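Local atomic coordinates of ciona betagamma-crystallin (Ciona intestinalis, PDB entry 2BV2), a protein that binds two calcium ions as a single-domain betagamma-crystallin and serves as a structural component of the neuroectodermal visual system. Residues I37-G42 / L59-Y64. Residues are numbered along the deposited sequence; the frame is centred on the assembly and turned at random.
Sequences IIVESG and LTPGKY. With SO4 (sulfate ion), chain F.
The ring of Tyr64 meets Ile37 and Val39 of the neighbouring strand: the carbonyl oxygen of Ile37 lies near the ring plane at one edge, and Val39 CG2 comes in obliquely, 4.1 Å from Tyr64 CE1. One face of the ring carries Leu59 CG, displaced toward the rim, and Thr60 O sits in plane at another edge. With CG anti to its own carbonyl carbon (chi1 -65°), Tyr64 folds its ring back along residues 59-61. Strands 37-41 and 62-64 run antiparallel, joined by two reciprocal backbone pairs. Ile37 and Tyr64 exchange bonds, Tyr64 N to Ile37 O at 2.8 Å being nearly collinear with the C=O; Val39 and Gly62 do the same, with Gly62 N to Val39 O at 2.9 Å. Glycine suits position 62 because, at phi 144°, a side chain would jam against the preceding carbonyl. Between these pairs, Ile38 and Lys63 lie side by side on the sheet face opposite Ile37, Val39 and Tyr64, the extended lysine lending its methylenes to the isoleucine (Ile38 CG1 to Lys63 CG 4.0 Å). Beta-branched Val39 fills the turn: CG1 lies against Pro61 while CG2 reaches Leu59 CB at 3.8 Å. Were Val39 cut back to an alanine, both contacts would go and a gap would probably open between Leu59, Pro61 and the tyrosine ring. The Ile37 and Leu59 side chains cross at about a right angle, extending this apolar layer. Beyond the classic bulge at Glu40 and Ser41, which both face Lys2, Gly42 N donates to a sulfate, probably from the crystallisation liquor. Strand 62-64 of the second Greek-key motif crosses over to edge the sheet of strands 15-18, 2-6 and 36-41 from the first, the betagamma-crystallin strand exchange; toward strand 44-47 of the second sheet, Val39 packs on Trp44 and Leu59 on Val46.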
ATOM      1  N   ILE A  37      -0.318  -2.734  -5.982  1.00 11.62           N
ATOM      2  CA  ILE A  37      -1.490  -2.357  -5.186  1.00 12.20           C
ATOM      3  C   ILE A  37      -2.729  -2.298  -6.059  1.00  8.82           C
ATOM      4  O   ILE A  37      -2.663  -1.832  -7.184  1.00 11.21           O
ATOM      5  CB  ILE A  37      -1.307  -0.965  -4.498  1.00 10.82           C
ATOM      6  CG1 ILE A  37      -0.167  -0.986  -3.468  1.00 11.19           C
ATOM      7  CG2 ILE A  37      -2.614  -0.510  -3.827  1.00 12.75           C
ATOM      8  CD1 ILE A  37       0.084   0.386  -2.841  1.00 11.51           C
ATOM      9  N   ILE A  38      -3.857  -2.775  -5.527  1.00  9.76           N
ATOM     10  CA  ILE A  38      -5.151  -2.557  -6.133  1.00 13.25           C
ATOM     11  C   ILE A  38      -6.013  -1.808  -5.129  1.00 13.24           C
ATOM     12  O   ILE A  38      -6.209  -2.271  -3.998  1.00 13.67           O
ATOM     13  CB  ILE A  38      -5.850  -3.870  -6.514  1.00 13.42           C
ATOM     14  CG1 ILE A  38      -5.049  -4.557  -7.629  1.00 12.29           C
ATOM     15  CG2 ILE A  38      -7.320  -3.587  -6.930  1.00 12.93           C
ATOM     16  CD1 ILE A  38      -5.612  -5.880  -8.095  1.00 12.49           C
ATOM     17  N   VAL A  39      -6.516  -0.639  -5.523  1.00 11.84           N
ATOM     18  CA  VAL A  39      -7.521   0.042  -4.705  1.00 14.22           C
ATOM     19  C   VAL A  39      -8.883  -0.310  -5.284  1.00 12.53           C
ATOM     20  O   VAL A  39      -9.206   0.098  -6.394  1.00 13.74           O
ATOM     21  CB  VAL A  39      -7.315   1.567  -4.675  1.00 14.58           C
ATOM     22  CG1 VAL A  39      -8.414   2.250  -3.878  1.00 17.50           C
ATOM     23  CG2 VAL A  39      -5.966   1.931  -4.074  1.00 12.23           C
ATOM     24  N   GLU A  40      -9.679  -1.066  -4.528  1.00 12.98           N
ATOM     25  CA  GLU A  40     -11.023  -1.445  -4.970  1.00 13.58           C
ATOM     26  C   GLU A  40     -12.010  -0.302  -4.780  1.00 13.69           C
ATOM     27  O   GLU A  40     -12.821  -0.026  -5.659  1.00 18.14           O
ATOM     28  CB  GLU A  40     -11.513  -2.677  -4.219  1.00 18.56           C
ATOM     29  CG  GLU A  40     -10.598  -3.883  -4.339  1.00 25.61           C
ATOM     30  CD  GLU A  40     -10.665  -4.564  -5.694  1.00 30.24           C
ATOM     31  OE1 GLU A  40     -11.256  -4.003  -6.639  1.00 34.97           O
ATOM     32  OE2 GLU A  40     -10.119  -5.682  -5.813  1.00 39.89           O
ATOM     33  N   SER A  41     -11.924   0.364  -3.628  1.00 14.67           N
ATOM     34  CA  SER A  41     -12.771   1.508  -3.319  1.00 10.90           C
ATOM     35  C   SER A  41     -12.062   2.417  -2.344  1.00 14.70           C
ATOM     36  O   SER A  41     -11.167   1.985  -1.638  1.00 15.60           O
ATOM     37  CB  SER A  41     -14.090   1.031  -2.700  1.00 13.44           C
ATOM     38  OG  SER A  41     -13.845   0.255  -1.538  1.00 19.16           O
ATOM     39  N   GLY A  42     -12.485   3.677  -2.315  1.00 15.92           N
ATOM     40  CA  GLY A  42     -11.951   4.664  -1.409  1.00 12.73           C
ATOM     41  C   GLY A  42     -10.710   5.316  -1.960  1.00 14.77           C
ATOM     42  O   GLY A  42     -10.125   4.833  -2.935  1.00 14.76           O
ATOM     43  N   LEU A  59      -3.687   7.447  -3.662  1.00 11.88           N
ATOM     44  CA  LEU A  59      -4.133   6.367  -4.530  1.00 15.25           C
ATOM     45  C   LEU A  59      -5.625   6.406  -4.534  1.00 13.76           C
ATOM     46  O   LEU A  59      -6.237   6.472  -3.463  1.00 15.80           O
ATOM     47  CB  LEU A  59      -3.716   5.014  -3.954  1.00 15.15           C
ATOM     48  CG  LEU A  59      -2.357   4.424  -4.278  1.00 21.41           C
ATOM     49  CD1 LEU A  59      -1.263   5.434  -4.243  1.00 22.21           C
ATOM     50  CD2 LEU A  59      -2.119   3.279  -3.303  1.00 20.42           C
ATOM     51  N   THR A  60      -6.204   6.414  -5.731  1.00 16.66           N
ATOM     52  CA  THR A  60      -7.652   6.331  -5.917  1.00 15.53           C
ATOM     53  C   THR A  60      -7.953   4.990  -6.571  1.00 15.91           C
ATOM     54  O   THR A  60      -7.021   4.290  -7.007  1.00 17.21           O
ATOM     55  CB  THR A  60      -8.152   7.495  -6.787  1.00 15.08           C
ATOM     56  OG1 THR A  60      -7.489   7.467  -8.055  1.00 18.61           O
ATOM     57  CG2 THR A  60      -7.850   8.813  -6.106  1.00 15.38           C
ATOM     58  N   PRO A  61      -9.240   4.604  -6.619  1.00 14.67           N
ATOM     59  CA  PRO A  61      -9.618   3.308  -7.171  1.00 15.59           C
ATOM     60  C   PRO A  61      -8.975   2.974  -8.518  1.00 12.72           C
ATOM     61  O   PRO A  61      -8.969   3.791  -9.429  1.00 14.61           O
ATOM     62  CB  PRO A  61     -11.145   3.418  -7.282  1.00 16.27           C
ATOM     63  CG  PRO A  61     -11.515   4.302  -6.142  1.00 14.02           C
ATOM     64  CD  PRO A  61     -10.420   5.348  -6.146  1.00 12.76           C
ATOM     65  N   GLY A  62      -8.445   1.759  -8.622  1.00 13.36           N
ATOM     66  CA  GLY A  62      -7.696   1.340  -9.794  1.00 14.60           C
ATOM     67  C   GLY A  62      -6.547   0.427  -9.420  1.00 12.69           C
ATOM     68  O   GLY A  62      -6.328   0.129  -8.247  1.00 12.14           O
ATOM     69  N   LYS A  63      -5.815  -0.003 -10.443  1.00 12.19           N
ATOM     70  CA  LYS A  63      -4.704  -0.904 -10.289  1.00 12.55           C
ATOM     71  C   LYS A  63      -3.365  -0.184 -10.486  1.00 12.96           C
ATOM     72  O   LYS A  63      -3.208   0.673 -11.354  1.00 15.98           O
ATOM     73  CB  LYS A  63      -4.836  -2.068 -11.269  1.00 13.49           C
ATOM     74  CG  LYS A  63      -6.107  -2.882 -11.076  1.00 14.96           C
ATOM     75  CD  LYS A  63      -6.147  -4.125 -11.972  1.00 14.88           C
ATOM     76  CE  LYS A  63      -7.420  -4.973 -11.724  1.00 14.66           C
ATOM     77  NZ  LYS A  63      -7.590  -6.163 -12.645  1.00 18.79           N
ATOM     78  N   TYR A  64      -2.410  -0.574  -9.651  1.00 14.72           N
ATOM     79  CA  TYR A  64      -1.078   0.016  -9.598  1.00 10.41           C
ATOM     80  C   TYR A  64      -0.087  -1.154  -9.663  1.00 11.72           C
ATOM     81  O   TYR A  64       0.273  -1.737  -8.624  1.00 14.08           O
ATOM     82  CB  TYR A  64      -0.928   0.797  -8.293  1.00 11.14           C
ATOM     83  CG  TYR A  64      -1.849   1.992  -8.183  1.00 10.85           C
ATOM     84  CD1 TYR A  64      -3.142   1.853  -7.688  1.00  9.24           C
ATOM     85  CD2 TYR A  64      -1.420   3.253  -8.561  1.00 10.69           C
ATOM     86  CE1 TYR A  64      -3.985   2.951  -7.575  1.00 10.64           C
ATOM     87  CE2 TYR A  64      -2.240   4.353  -8.466  1.00  8.53           C
ATOM     88  CZ  TYR A  64      -3.525   4.207  -7.970  1.00  9.04           C
ATOM     89  OH  TYR A  64      -4.359   5.332  -7.877  1.00 15.23           O
TER
HETATM   90  S   SO4 F 104     -16.197   4.436  -3.497  0.50 22.99           S
HETATM   91  O1  SO4 F 104     -14.851   4.710  -3.004  0.50 24.11           O
HETATM   92  O2  SO4 F 104     -16.819   5.678  -3.932  0.50 20.16           O
HETATM   93  O3  SO4 F 104     -16.125   3.503  -4.618  0.50 22.63           O
HETATM   94  O4  SO4 F 104     -16.987   3.824  -2.433  0.50 22.68           O